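Local structure of putative hydrolase (Bacteroides ovatus, 4HBS) at residues A[68-73]-A[99-104]; A[166-171]-A[196-201]; A[43-48]-A[104-109]. The protein is a putative hydrolase of the DUF5005 family, a five-bladed beta-propeller of unknown substrate, probably related to the beta-fructosidase-like enzymes. One frame throughout, in Å; residues are numbered along the deposited sequence.

Contact 1 joins the two middle strands of one propeller blade and touches both contact 2 and contact 3. Contact 2 belongs to another blade: its centre is about 12 Å from that of contact 1, and they meet where Phe72 CG lies 3.7 Å from Met170 SE. Contact 3, also centred about 12 Å from contact 1, continues from it through the shared Pro104, and Gln102 NE2 stands 2.9 Å from Tyr45 OH, a probable hydrogen bond. Contacts 2 and 3 do not touch; their nearest atoms are about 9 Å apart. The side chains of Gln102 and Glu106 each lie about 3 Å from bound glycerol, probably from the crystallisation liquor, consistent with a small polar pocket between contacts 1 and 3.

Contact 1 of 3, residues A[68-73]-A[99-104]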
ATOM      1  N   ASP A  68      -8.407   8.619  16.611  1.00 59.76           N
ATOM      2  CA  ASP A  68      -9.805   9.050  16.783  1.00 59.98           C
ATOM      3  C   ASP A  68     -10.824   8.022  16.227  1.00 62.20           C
ATOM      4  O   ASP A  68     -12.015   8.327  16.176  1.00 62.62           O
ATOM      5  CB  ASP A  68     -10.032  10.436  16.130  1.00 61.85           C
ATOM      6  CG  ASP A  68      -9.479  10.592  14.721  1.00 69.89           C
ATOM      7  OD1 ASP A  68      -9.703   9.681  13.888  1.00 67.90           O
ATOM      8  OD2 ASP A  68      -8.765  11.589  14.473  1.00 76.13           O
ATOM      9  N   GLY A  69     -10.360   6.832  15.827  1.00 56.59           N
ATOM     10  CA  GLY A  69     -11.225   5.784  15.305  1.00 55.48           C
ATOM     11  C   GLY A  69     -11.340   5.752  13.796  1.00 58.37           C
ATOM     12  O   GLY A  69     -11.892   4.790  13.255  1.00 57.77           O
ATOM     13  N   ASN A  70     -10.832   6.794  13.093  1.00 53.98           N
ATOM     14  CA  ASN A  70     -10.874   6.843  11.630  1.00 51.55           C
ATOM     15  C   ASN A  70      -9.673   6.111  11.066  1.00 53.45           C
ATOM     16  O   ASN A  70      -8.763   5.755  11.817  1.00 53.33           O
ATOM     17  CB  ASN A  70     -10.871   8.288  11.130  1.00 51.37           C
ATOM     18  CG  ASN A  70     -11.964   9.161  11.693  1.00 71.92           C
ATOM     19  OD1 ASN A  70     -13.080   8.713  11.930  1.00 69.66           O
ATOM     20  ND2 ASN A  70     -11.661  10.432  11.946  1.00 60.77           N
ATOM     21  N   ILE A  71      -9.673   5.882   9.735  1.00 48.02           N
ATOM     22  CA  ILE A  71      -8.586   5.213   9.008  1.00 45.82           C
ATOM     23  C   ILE A  71      -8.168   6.115   7.865  1.00 50.39           C
ATOM     24  O   ILE A  71      -9.024   6.615   7.130  1.00 49.75           O
ATOM     25  CB  ILE A  71      -9.000   3.804   8.496  1.00 47.46           C
ATOM     26  CG1 ILE A  71      -9.344   2.885   9.674  1.00 48.02           C
ATOM     27  CG2 ILE A  71      -7.885   3.187   7.608  1.00 46.88           C
ATOM     28  CD1 ILE A  71      -9.982   1.661   9.306  1.00 51.52           C
ATOM     29  N   PHE A  72      -6.856   6.308   7.703  1.00 47.20           N
ATOM     30  CA  PHE A  72      -6.298   7.144   6.646  1.00 45.92           C
ATOM     31  C   PHE A  72      -5.907   6.250   5.462  1.00 47.94           C
ATOM     32  O   PHE A  72      -5.164   5.302   5.647  1.00 46.62           O
ATOM     33  CB  PHE A  72      -5.087   7.925   7.186  1.00 48.39           C
ATOM     34  CG  PHE A  72      -4.214   8.526   6.118  1.00 49.81           C
ATOM     35  CD1 PHE A  72      -4.495   9.776   5.590  1.00 53.62           C
ATOM     36  CD2 PHE A  72      -3.154   7.809   5.584  1.00 52.03           C
ATOM     37  CE1 PHE A  72      -3.728  10.296   4.549  1.00 54.46           C
ATOM     38  CE2 PHE A  72      -2.392   8.329   4.544  1.00 54.59           C
ATOM     39  CZ  PHE A  72      -2.688   9.562   4.023  1.00 53.03           C
ATOM     40  N   TRP A  73      -6.390   6.568   4.257  1.00 44.06           N
ATOM     41  CA  TRP A  73      -6.075   5.828   3.029  1.00 42.30           C
ATOM     42  C   TRP A  73      -5.282   6.711   2.106  1.00 45.05           C
ATOM     43  O   TRP A  73      -5.713   7.843   1.880  1.00 46.22           O
ATOM     44  CB  TRP A  73      -7.364   5.401   2.306  1.00 40.37           C
ATOM     45  CG  TRP A  73      -8.191   4.421   3.055  1.00 41.78           C
ATOM     46  CD1 TRP A  73      -8.926   4.655   4.183  1.00 45.57           C
ATOM     47  CD2 TRP A  73      -8.450   3.068   2.679  1.00 41.37           C
ATOM     48  NE1 TRP A  73      -9.606   3.520   4.548  1.00 45.24           N
ATOM     49  CE2 TRP A  73      -9.351   2.535   3.629  1.00 46.13           C
ATOM     50  CE3 TRP A  73      -7.971   2.232   1.655  1.00 41.73           C
ATOM     51  CZ2 TRP A  73      -9.772   1.201   3.590  1.00 45.28           C
ATOM     52  CZ3 TRP A  73      -8.402   0.916   1.607  1.00 43.05           C
ATOM     53  CH2 TRP A  73      -9.293   0.413   2.564  1.00 44.70           C
ATOM     54  N   ILE A  99      -5.485  11.375  -1.111  1.00 41.87           N
ATOM     55  CA  ILE A  99      -5.750  10.776   0.183  1.00 41.21           C
ATOM     56  C   ILE A  99      -7.253  10.799   0.473  1.00 43.96           C
ATOM     57  O   ILE A  99      -8.042  11.458  -0.219  1.00 44.73           O
ATOM     58  CB  ILE A  99      -4.911  11.456   1.311  1.00 45.16           C
ATOM     59  CG1 ILE A  99      -5.367  12.917   1.574  1.00 46.07           C
ATOM     60  CG2 ILE A  99      -3.397  11.369   0.991  1.00 45.33           C
ATOM     61  CD1 ILE A  99      -4.609  13.678   2.659  1.00 48.53           C
HETATM   62  N   MSE A 100      -7.627  10.043   1.491  1.00 39.01           N
HETATM   63  CA  MSE A 100      -9.008   9.890   1.947  1.00 38.41           C
HETATM   64  C   MSE A 100      -9.012   9.490   3.428  1.00 44.46           C
HETATM   65  O   MSE A 100      -8.015   8.955   3.915  1.00 43.55           O
HETATM   66  CB  MSE A 100      -9.691   8.813   1.065  1.00 38.52           C
HETATM   67  CG  MSE A 100     -11.124   8.444   1.456  1.00 43.15           C
HETATM   68 SE   MSE A 100     -11.207   6.920   2.583  0.75 47.69          SE
HETATM   69  CE  MSE A 100     -10.956   5.658   1.332  1.00 42.87           C
ATOM     70  N   VAL A 101     -10.109   9.792   4.143  1.00 43.99           N
ATOM     71  CA  VAL A 101     -10.304   9.410   5.550  1.00 45.13           C
ATOM     72  C   VAL A 101     -11.562   8.573   5.632  1.00 49.92           C
ATOM     73  O   VAL A 101     -12.617   9.046   5.221  1.00 50.15           O
ATOM     74  CB  VAL A 101     -10.407  10.610   6.540  1.00 49.95           C
ATOM     75  CG1 VAL A 101     -10.592  10.098   7.965  1.00 50.58           C
ATOM     76  CG2 VAL A 101      -9.189  11.523   6.458  1.00 49.53           C
ATOM     77  N   GLN A 102     -11.462   7.349   6.161  1.00 46.42           N
ATOM     78  CA  GLN A 102     -12.613   6.477   6.363  1.00 46.71           C
ATOM     79  C   GLN A 102     -13.057   6.625   7.787  1.00 53.91           C
ATOM     80  O   GLN A 102     -12.244   6.394   8.679  1.00 54.86           O
ATOM     81  CB  GLN A 102     -12.251   5.025   6.086  1.00 46.86           C
ATOM     82  CG  GLN A 102     -13.373   4.020   6.364  1.00 53.78           C
ATOM     83  CD  GLN A 102     -12.920   2.596   6.278  1.00 65.01           C
ATOM     84  OE1 GLN A 102     -11.747   2.301   6.086  1.00 61.23           O
ATOM     85  NE2 GLN A 102     -13.834   1.679   6.475  1.00 59.85           N
ATOM     86  N   THR A 103     -14.338   6.969   8.022  1.00 51.38           N
ATOM     87  CA  THR A 103     -14.895   7.097   9.370  1.00 52.41           C
ATOM     88  C   THR A 103     -15.653   5.819   9.724  1.00 58.09           C
ATOM     89  O   THR A 103     -16.053   5.089   8.819  1.00 56.49           O
ATOM     90  CB  THR A 103     -15.833   8.307   9.433  1.00 55.27           C
ATOM     91  OG1 THR A 103     -16.843   8.161   8.425  1.00 55.52           O
ATOM     92  CG2 THR A 103     -15.099   9.615   9.258  1.00 50.34           C
ATOM     93  N   PRO A 104     -15.938   5.539  11.018  1.00 57.30           N
ATOM     94  CA  PRO A 104     -16.722   4.327  11.346  1.00 57.80           C
ATOM     95  C   PRO A 104     -18.097   4.299  10.655  1.00 62.79           C
ATOM     96  O   PRO A 104     -18.771   5.334  10.630  1.00 64.06           O
ATOM     97  CB  PRO A 104     -16.869   4.414  12.869  1.00 60.84           C
ATOM     98  CG  PRO A 104     -15.716   5.235  13.309  1.00 64.54           C
ATOM     99  CD  PRO A 104     -15.538   6.260  12.243  1.00 59.28           C
TER
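Two middle strands of a four-stranded propeller blade run antiparallel here, Ile71 opposite Gln102 and Trp73 opposite selenomethionine Met100 in hydrogen-bonded pairs, with Phe72 and Val101 the non-hydrogen-bonded pair between them. Of the four backbone bonds, the one from Gln102 N to Ile71 O measures 2.7 Å. The indole of Trp73 is held from two directions. Its NE1 donates to Gln102 OE1 at 2.9 Å; the oxygen lies near the indole plane, but the bond is bent (141° at the hydrogen) and the amide is turned 46° from the ring. Gln102 arrives as an extended chain, CG opposite the backbone N (chi1 176°), its NE2 turned to Tyr45. Met100 bends instead and lays CE over one indole face, 3.7 Å from the centroid of the Trp73 five-membered ring, a CH-pi contact; its SE adds an oblique Met-aromatic approach. Blades of a propeller pack against one another through their sheet faces, and the face bearing Phe72 and Val101 does this, Phe72 touching Met172 of strand 169-178. Within the blade, Phe72 CZ rests 3.6 Å from Ile99 CG2. Ahead of the strand, Asp68 OD1 accepts from Asn70 N (3.2 Å) in an Asx turn. Asn70 then sets CB against Val101 CG1 at 3.7 Å, while its ND2 bonds to Tyr207 OH.

Contact 2 of 3, residues A[166-171]-A[196-201]; sequences YNNQMQ and YSLEGK
Tyr196 OH is gripped by two nitrogens, His134 NE2 and Trp174 NE1, and the ring they hold is the one against which selenomethionine Met170 packs across the hairpin of strands 169-178 and 187-197. The two side chains lie alongside each other on one face of the sheet. Met170 starts with CG opposite the backbone N (chi1 -170°) and bends only at its last torsion, which brings CE to 3.4 Å from Tyr196 CD2 in an oblique approach to the ring. Their backbones form an antiparallel hydrogen-bonded pair. Tyr196 N donates to Met170 O at 2.8 Å, nearly straight at 165°, and Met170 N returns a longer bond to Tyr196 O, 3.1 Å. Leu198 points toward segment 166-171 and presses CD1 on the Asn168-Gln169 peptide, 3.7 Å from Gln169 N. An ST turn follows Tyr196: Ser197 OG accepts from Glu199 N at 3.1 Å. Putting a phenylalanine in place of Tyr196 would probably spare the packing on Met170 but leave His134 and Trp174 without the oxygen they share. Met208 touches Met170, Tyr196 and Leu198 alike. The contact thus combines an apolar cluster, supplied by these side chains, with a hydroxyl, at the far end of a buried tyrosine, whose two bonds are likely to limit how the ring can move.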
ATOM      1  N   TYR A 166       2.637  10.248  15.772  1.00 60.50           N
ATOM      2  CA  TYR A 166       3.589  10.745  16.758  1.00 62.10           C
ATOM      3  C   TYR A 166       3.104  12.120  17.220  1.00 67.74           C
ATOM      4  O   TYR A 166       2.893  12.992  16.370  1.00 67.03           O
ATOM      5  CB  TYR A 166       5.004  10.809  16.158  1.00 62.92           C
ATOM      6  CG  TYR A 166       6.054  11.309  17.128  1.00 67.28           C
ATOM      7  CD1 TYR A 166       6.459  10.533  18.208  1.00 70.66           C
ATOM      8  CD2 TYR A 166       6.628  12.566  16.977  1.00 68.97           C
ATOM      9  CE1 TYR A 166       7.418  10.995  19.114  1.00 73.30           C
ATOM     10  CE2 TYR A 166       7.571  13.047  17.886  1.00 72.00           C
ATOM     11  CZ  TYR A 166       7.953  12.265  18.966  1.00 80.68           C
ATOM     12  OH  TYR A 166       8.922  12.709  19.849  1.00 83.79           O
ATOM     13  N   ASN A 167       2.873  12.295  18.554  1.00 65.68           N
ATOM     14  CA  ASN A 167       2.404  13.541  19.183  1.00 67.10           C
ATOM     15  C   ASN A 167       1.091  14.032  18.537  1.00 69.59           C
ATOM     16  O   ASN A 167       0.999  15.187  18.110  1.00 69.27           O
ATOM     17  CB  ASN A 167       3.503  14.645  19.141  1.00 69.86           C
ATOM     18  CG  ASN A 167       4.590  14.505  20.192  1.00 97.83           C
ATOM     19  OD1 ASN A 167       4.575  13.607  21.056  1.00 90.42           O
ATOM     20  ND2 ASN A 167       5.541  15.435  20.171  1.00 91.91           N
ATOM     21  N   ASN A 168       0.077  13.133  18.488  1.00 64.97           N
ATOM     22  CA  ASN A 168      -1.258  13.365  17.892  1.00 64.11           C
ATOM     23  C   ASN A 168      -1.147  14.090  16.524  1.00 66.09           C
ATOM     24  O   ASN A 168      -1.796  15.120  16.269  1.00 66.70           O
ATOM     25  CB  ASN A 168      -2.198  14.123  18.862  1.00 66.47           C
ATOM     26  CG  ASN A 168      -3.687  13.966  18.513  1.00 76.99           C
ATOM     27  OD1 ASN A 168      -4.185  12.845  18.251  1.00 71.30           O
ATOM     28  ND2 ASN A 168      -4.436  15.077  18.500  1.00 56.41           N
ATOM     29  N   GLN A 169      -0.275  13.548  15.675  1.00 59.16           N
ATOM     30  CA  GLN A 169      -0.005  14.037  14.326  1.00 56.55           C
ATOM     31  C   GLN A 169       0.462  12.878  13.524  1.00 58.22           C
ATOM     32  O   GLN A 169       1.212  12.055  14.061  1.00 59.09           O
ATOM     33  CB  GLN A 169       1.075  15.134  14.321  1.00 58.21           C
ATOM     34  CG  GLN A 169       0.625  16.466  14.870  1.00 64.09           C
ATOM     35  CD  GLN A 169       1.671  17.528  14.685  1.00 75.16           C
ATOM     36  OE1 GLN A 169       2.882  17.258  14.636  1.00 68.40           O
ATOM     37  NE2 GLN A 169       1.230  18.771  14.630  1.00 67.66           N
HETATM   38  N   MSE A 170       0.052  12.781  12.255  1.00 50.77           N
HETATM   39  CA  MSE A 170       0.492  11.677  11.420  1.00 47.90           C
HETATM   40  C   MSE A 170       1.676  12.117  10.569  1.00 53.33           C
HETATM   41  O   MSE A 170       1.559  13.054   9.772  1.00 53.19           O
HETATM   42  CB  MSE A 170      -0.639  11.157  10.544  1.00 47.68           C
HETATM   43  CG  MSE A 170      -0.291   9.857   9.830  1.00 51.42           C
HETATM   44 SE   MSE A 170      -1.546   9.476   8.453  0.75 55.64          SE
HETATM   45  CE  MSE A 170      -0.968  10.800   7.214  1.00 51.38           C
ATOM     46  N   GLN A 171       2.812  11.421  10.742  1.00 49.83           N
ATOM     47  CA  GLN A 171       4.041  11.639   9.984  1.00 48.72           C
ATOM     48  C   GLN A 171       4.062  10.615   8.887  1.00 49.65           C
ATOM     49  O   GLN A 171       3.951   9.420   9.184  1.00 49.22           O
ATOM     50  CB  GLN A 171       5.279  11.475  10.872  1.00 51.27           C
ATOM     51  CG  GLN A 171       5.203  12.160  12.212  1.00 60.07           C
ATOM     52  CD  GLN A 171       6.479  11.904  12.948  1.00 78.18           C
ATOM     53  OE1 GLN A 171       6.732  10.779  13.393  1.00 74.31           O
ATOM     54  NE2 GLN A 171       7.351  12.899  13.029  1.00 69.72           N
ATOM     55  N   TYR A 196       0.916  15.667   9.064  1.00 53.00           N
ATOM     56  CA  TYR A 196      -0.495  16.012   8.924  1.00 52.44           C
ATOM     57  C   TYR A 196      -1.173  16.249  10.295  1.00 59.24           C
ATOM     58  O   TYR A 196      -0.895  15.527  11.257  1.00 59.90           O
ATOM     59  CB  TYR A 196      -1.220  14.879   8.181  1.00 51.82           C
ATOM     60  CG  TYR A 196      -0.792  14.727   6.739  1.00 52.02           C
ATOM     61  CD1 TYR A 196      -1.396  15.469   5.730  1.00 52.08           C
ATOM     62  CD2 TYR A 196       0.235  13.861   6.386  1.00 53.19           C
ATOM     63  CE1 TYR A 196      -0.984  15.357   4.404  1.00 51.58           C
ATOM     64  CE2 TYR A 196       0.639  13.723   5.060  1.00 52.91           C
ATOM     65  CZ  TYR A 196       0.036  14.480   4.071  1.00 59.53           C
ATOM     66  OH  TYR A 196       0.475  14.341   2.770  1.00 61.12           O
ATOM     67  N   SER A 197      -2.091  17.224  10.372  1.00 56.41           N
ATOM     68  CA  SER A 197      -2.819  17.491  11.615  1.00 57.65           C
ATOM     69  C   SER A 197      -3.979  16.525  11.765  1.00 62.11           C
ATOM     70  O   SER A 197      -4.559  16.098  10.763  1.00 60.65           O
ATOM     71  CB  SER A 197      -3.344  18.917  11.646  1.00 62.18           C
ATOM     72  OG  SER A 197      -4.183  19.140  12.765  1.00 74.26           O
ATOM     73  N   LEU A 198      -4.342  16.213  13.025  1.00 59.86           N
ATOM     74  CA  LEU A 198      -5.471  15.336  13.360  1.00 59.21           C
ATOM     75  C   LEU A 198      -6.496  16.121  14.203  1.00 65.08           C
ATOM     76  O   LEU A 198      -7.307  15.531  14.921  1.00 66.01           O
ATOM     77  CB  LEU A 198      -4.964  14.088  14.116  1.00 58.87           C
ATOM     78  CG  LEU A 198      -3.903  13.248  13.387  1.00 61.12           C
ATOM     79  CD1 LEU A 198      -3.372  12.141  14.281  1.00 62.23           C
ATOM     80  CD2 LEU A 198      -4.449  12.652  12.123  1.00 58.47           C
ATOM     81  N   GLU A 199      -6.473  17.453  14.066  1.00 62.36           N
ATOM     82  CA  GLU A 199      -7.342  18.392  14.768  1.00 64.07           C
ATOM     83  C   GLU A 199      -8.621  18.572  13.936  1.00 68.46           C
ATOM     84  O   GLU A 199      -8.534  18.882  12.750  1.00 67.36           O
ATOM     85  CB  GLU A 199      -6.581  19.731  14.934  1.00 66.38           C
ATOM     86  CG  GLU A 199      -7.345  20.869  15.596  1.00 81.19           C
ATOM     87  CD  GLU A 199      -6.846  22.266  15.257  1.00108.66           C
ATOM     88  OE1 GLU A 199      -5.933  22.402  14.406  1.00108.54           O
ATOM     89  OE2 GLU A 199      -7.399  23.234  15.827  1.00102.52           O
ATOM     90  N   GLY A 200      -9.780  18.365  14.553  1.00 66.16           N
ATOM     91  CA  GLY A 200     -11.072  18.505  13.891  1.00 66.29           C
ATOM     92  C   GLY A 200     -11.692  17.179  13.506  1.00 70.66           C
ATOM     93  O   GLY A 200     -11.435  16.153  14.146  1.00 70.44           O
ATOM     94  N   LYS A 201     -12.526  17.207  12.460  1.00 66.98           N
ATOM     95  CA  LYS A 201     -13.218  16.044  11.899  1.00 65.55           C
ATOM     96  C   LYS A 201     -12.989  16.029  10.381  1.00 70.53           C
ATOM     97  O   LYS A 201     -12.830  17.107   9.813  1.00 70.51           O
ATOM     98  CB  LYS A 201     -14.713  16.129  12.232  1.00 68.13           C
ATOM     99  CG  LYS A 201     -14.981  15.962  13.725  1.00 77.04           C
ATOM    100  CD  LYS A 201     -16.462  15.766  14.039  1.00 85.04           C
ATOM    101  CE  LYS A 201     -16.701  15.245  15.438  1.00 94.07           C
ATOM    102  NZ  LYS A 201     -18.059  14.655  15.577  1.00101.30           N
TER

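Contact 3 of 3, residues A[43-48]-A[104-109]; sequences LKYNAL and PGEKDE
Glu106, Lys107 and Asp108 meet helix 43-48 in turn, joining the loop between strands 98-102 and 111-113 of one blade to the helix that follows strand 38-42 of another. Glu106 has the larger share. Its CG stands beside the backbone N (chi1 -69°) and the chain then runs out straight, delivering the carboxylate between Tyr45 and Lys44. Tyr45 OH donates to Glu106 OE2 at 2.9 Å. This oxygen, which also bonds to a glycerol, sits at the tyrosine edge, near the ring plane, and is met on its anti side, 27° out of the carboxylate plane; ring and carboxylate planes are 77° apart. Glu106 OE1 makes a long salt bridge with Lys44 NZ, 3.5 Å, the lysine chain crossing the glutamate at about a right angle; Glu21 is the stronger partner of that ammonium. The Glu106 carbonyl O has Leu48 CD2 against it at 3.7 Å, while Leu48 CD1 covers the centre of a Tyr45 ring face. Lys107 brings NZ near Lys44 NZ, two like charges whose proximity is probably eased by Glu106 and Glu21 beside Lys44. Asp108 OD1 comes 3.6 Å from Leu48 O, without a bond, and has its main partner in Arg51 NE, a salt bridge. The tyrosine hydroxyl thus bridges the Gln102 amide and the carboxylate, probably fixing how Glu106 faces the glycerol, which may mark a small polar pocket.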
ATOM      1  N   LEU A  43     -16.299  -8.917  -0.284  1.00 45.86           N
ATOM      2  CA  LEU A  43     -17.182  -8.293  -1.271  1.00 44.86           C
ATOM      3  C   LEU A  43     -17.694  -6.949  -0.778  1.00 51.02           C
ATOM      4  O   LEU A  43     -18.037  -6.107  -1.611  1.00 51.64           O
ATOM      5  CB  LEU A  43     -18.348  -9.201  -1.650  1.00 45.14           C
ATOM      6  CG  LEU A  43     -18.009 -10.647  -2.073  1.00 48.26           C
ATOM      7  CD1 LEU A  43     -19.252 -11.360  -2.528  1.00 49.27           C
ATOM      8  CD2 LEU A  43     -16.952 -10.691  -3.169  1.00 45.65           C
ATOM      9  N   LYS A  44     -17.724  -6.725   0.567  1.00 47.28           N
ATOM     10  CA  LYS A  44     -18.145  -5.442   1.162  1.00 46.92           C
ATOM     11  C   LYS A  44     -17.169  -4.348   0.762  1.00 50.21           C
ATOM     12  O   LYS A  44     -17.594  -3.263   0.365  1.00 51.28           O
ATOM     13  CB  LYS A  44     -18.192  -5.555   2.702  1.00 49.37           C
ATOM     14  CG  LYS A  44     -18.893  -4.428   3.433  1.00 45.53           C
ATOM     15  CD  LYS A  44     -18.806  -4.644   4.951  1.00 43.74           C
ATOM     16  CE  LYS A  44     -20.143  -4.591   5.642  1.00 59.88           C
ATOM     17  NZ  LYS A  44     -20.607  -3.197   5.901  1.00 73.08           N
ATOM     18  N   TYR A  45     -15.844  -4.636   0.875  1.00 44.06           N
ATOM     19  CA  TYR A  45     -14.799  -3.668   0.532  1.00 41.02           C
ATOM     20  C   TYR A  45     -14.670  -3.559  -0.962  1.00 44.67           C
ATOM     21  O   TYR A  45     -14.591  -2.451  -1.453  1.00 45.37           O
ATOM     22  CB  TYR A  45     -13.462  -3.981   1.213  1.00 40.02           C
ATOM     23  CG  TYR A  45     -13.407  -3.331   2.574  1.00 41.20           C
ATOM     24  CD1 TYR A  45     -14.221  -3.774   3.608  1.00 43.21           C
ATOM     25  CD2 TYR A  45     -12.688  -2.158   2.775  1.00 42.03           C
ATOM     26  CE1 TYR A  45     -14.267  -3.109   4.831  1.00 43.78           C
ATOM     27  CE2 TYR A  45     -12.747  -1.469   3.983  1.00 44.11           C
ATOM     28  CZ  TYR A  45     -13.560  -1.931   5.005  1.00 50.20           C
ATOM     29  OH  TYR A  45     -13.624  -1.216   6.185  1.00 47.61           O
ATOM     30  N   ASN A  46     -14.751  -4.663  -1.710  1.00 40.66           N
ATOM     31  CA  ASN A  46     -14.737  -4.581  -3.175  1.00 39.61           C
ATOM     32  C   ASN A  46     -15.866  -3.644  -3.656  1.00 45.14           C
ATOM     33  O   ASN A  46     -15.647  -2.880  -4.589  1.00 44.69           O
ATOM     34  CB  ASN A  46     -14.884  -5.968  -3.815  1.00 36.98           C
ATOM     35  CG  ASN A  46     -13.663  -6.835  -3.659  1.00 54.55           C
ATOM     36  OD1 ASN A  46     -12.688  -6.457  -3.012  1.00 53.33           O
ATOM     37  ND2 ASN A  46     -13.676  -8.025  -4.242  1.00 42.51           N
ATOM     38  N   ALA A  47     -17.043  -3.651  -2.966  1.00 42.67           N
ATOM     39  CA  ALA A  47     -18.178  -2.780  -3.304  1.00 42.51           C
ATOM     40  C   ALA A  47     -17.894  -1.351  -2.912  1.00 46.76           C
ATOM     41  O   ALA A  47     -18.224  -0.445  -3.682  1.00 47.59           O
ATOM     42  CB  ALA A  47     -19.445  -3.258  -2.620  1.00 44.09           C
ATOM     43  N   LEU A  48     -17.262  -1.127  -1.740  1.00 42.45           N
ATOM     44  CA  LEU A  48     -16.912   0.229  -1.310  1.00 42.45           C
ATOM     45  C   LEU A  48     -16.046   0.945  -2.347  1.00 47.56           C
ATOM     46  O   LEU A  48     -16.274   2.124  -2.602  1.00 49.83           O
ATOM     47  CB  LEU A  48     -16.178   0.227   0.040  1.00 42.25           C
ATOM     48  CG  LEU A  48     -17.037   0.133   1.278  1.00 47.54           C
ATOM     49  CD1 LEU A  48     -16.164  -0.090   2.505  1.00 47.28           C
ATOM     50  CD2 LEU A  48     -17.918   1.391   1.450  1.00 50.01           C
ATOM     51  N   PRO A 104     -15.938   5.539  11.018  1.00 57.30           N
ATOM     52  CA  PRO A 104     -16.722   4.327  11.346  1.00 57.80           C
ATOM     53  C   PRO A 104     -18.097   4.299  10.655  1.00 62.79           C
ATOM     54  O   PRO A 104     -18.771   5.334  10.630  1.00 64.06           O
ATOM     55  CB  PRO A 104     -16.869   4.414  12.869  1.00 60.84           C
ATOM     56  CG  PRO A 104     -15.716   5.235  13.309  1.00 64.54           C
ATOM     57  CD  PRO A 104     -15.538   6.260  12.243  1.00 59.28           C
ATOM     58  N   GLY A 105     -18.471   3.144  10.075  1.00 58.28           N
ATOM     59  CA  GLY A 105     -19.763   2.974   9.402  1.00 58.39           C
ATOM     60  C   GLY A 105     -19.761   1.977   8.257  1.00 61.12           C
ATOM     61  O   GLY A 105     -20.716   1.214   8.102  1.00 61.85           O
ATOM     62  N   GLU A 106     -18.700   2.009   7.427  1.00 55.22           N
ATOM     63  CA  GLU A 106     -18.488   1.132   6.262  1.00 53.05           C
ATOM     64  C   GLU A 106     -19.573   1.282   5.145  1.00 57.50           C
ATOM     65  O   GLU A 106     -19.869   0.321   4.415  1.00 57.24           O
ATOM     66  CB  GLU A 106     -18.319  -0.329   6.689  1.00 53.77           C
ATOM     67  CG  GLU A 106     -17.025  -0.562   7.431  1.00 56.04           C
ATOM     68  CD  GLU A 106     -16.790  -2.013   7.782  1.00 73.56           C
ATOM     69  OE1 GLU A 106     -17.783  -2.751   7.992  1.00 67.44           O
ATOM     70  OE2 GLU A 106     -15.605  -2.406   7.875  1.00 65.23           O
ATOM     71  N   LYS A 107     -20.082   2.513   4.966  1.00 54.04           N
ATOM     72  CA  LYS A 107     -20.984   2.898   3.876  1.00 53.66           C
ATOM     73  C   LYS A 107     -20.166   3.897   2.996  1.00 55.92           C
ATOM     74  O   LYS A 107     -19.130   4.369   3.460  1.00 54.87           O
ATOM     75  CB  LYS A 107     -22.297   3.506   4.433  1.00 57.66           C
ATOM     76  CG  LYS A 107     -23.061   2.636   5.460  1.00 66.16           C
ATOM     77  CD  LYS A 107     -23.553   1.268   4.913  1.00 76.45           C
ATOM     78  CE  LYS A 107     -23.116   0.069   5.757  1.00 88.97           C
ATOM     79  NZ  LYS A 107     -23.316  -1.236   5.054  1.00 92.30           N
ATOM     80  N   ASP A 108     -20.575   4.200   1.745  1.00 51.70           N
ATOM     81  CA  ASP A 108     -19.788   5.124   0.905  1.00 50.28           C
ATOM     82  C   ASP A 108     -19.683   6.499   1.524  1.00 55.99           C
ATOM     83  O   ASP A 108     -18.653   7.157   1.376  1.00 55.64           O
ATOM     84  CB  ASP A 108     -20.344   5.262  -0.509  1.00 52.18           C
ATOM     85  CG  ASP A 108     -19.284   5.792  -1.473  1.00 65.39           C
ATOM     86  OD1 ASP A 108     -18.438   4.969  -1.956  1.00 63.59           O
ATOM     87  OD2 ASP A 108     -19.232   7.035  -1.677  1.00 72.04           O
ATOM     88  N   GLU A 109     -20.748   6.936   2.216  1.00 54.47           N
ATOM     89  CA  GLU A 109     -20.773   8.208   2.945  1.00 55.23           C
ATOM     90  C   GLU A 109     -19.587   8.334   3.918  1.00 58.95           C
ATOM     91  O   GLU A 109     -19.209   9.455   4.252  1.00 60.03           O
ATOM     92  CB  GLU A 109     -22.110   8.397   3.716  1.00 58.64           C
ATOM     93  CG  GLU A 109     -22.506   7.260   4.655  1.00 72.42           C
ATOM     94  CD  GLU A 109     -23.833   7.395   5.388  1.00102.88           C
ATOM     95  OE1 GLU A 109     -24.558   8.391   5.159  1.00106.26           O
ATOM     96  OE2 GLU A 109     -24.155   6.482   6.184  1.00 98.06           O
TER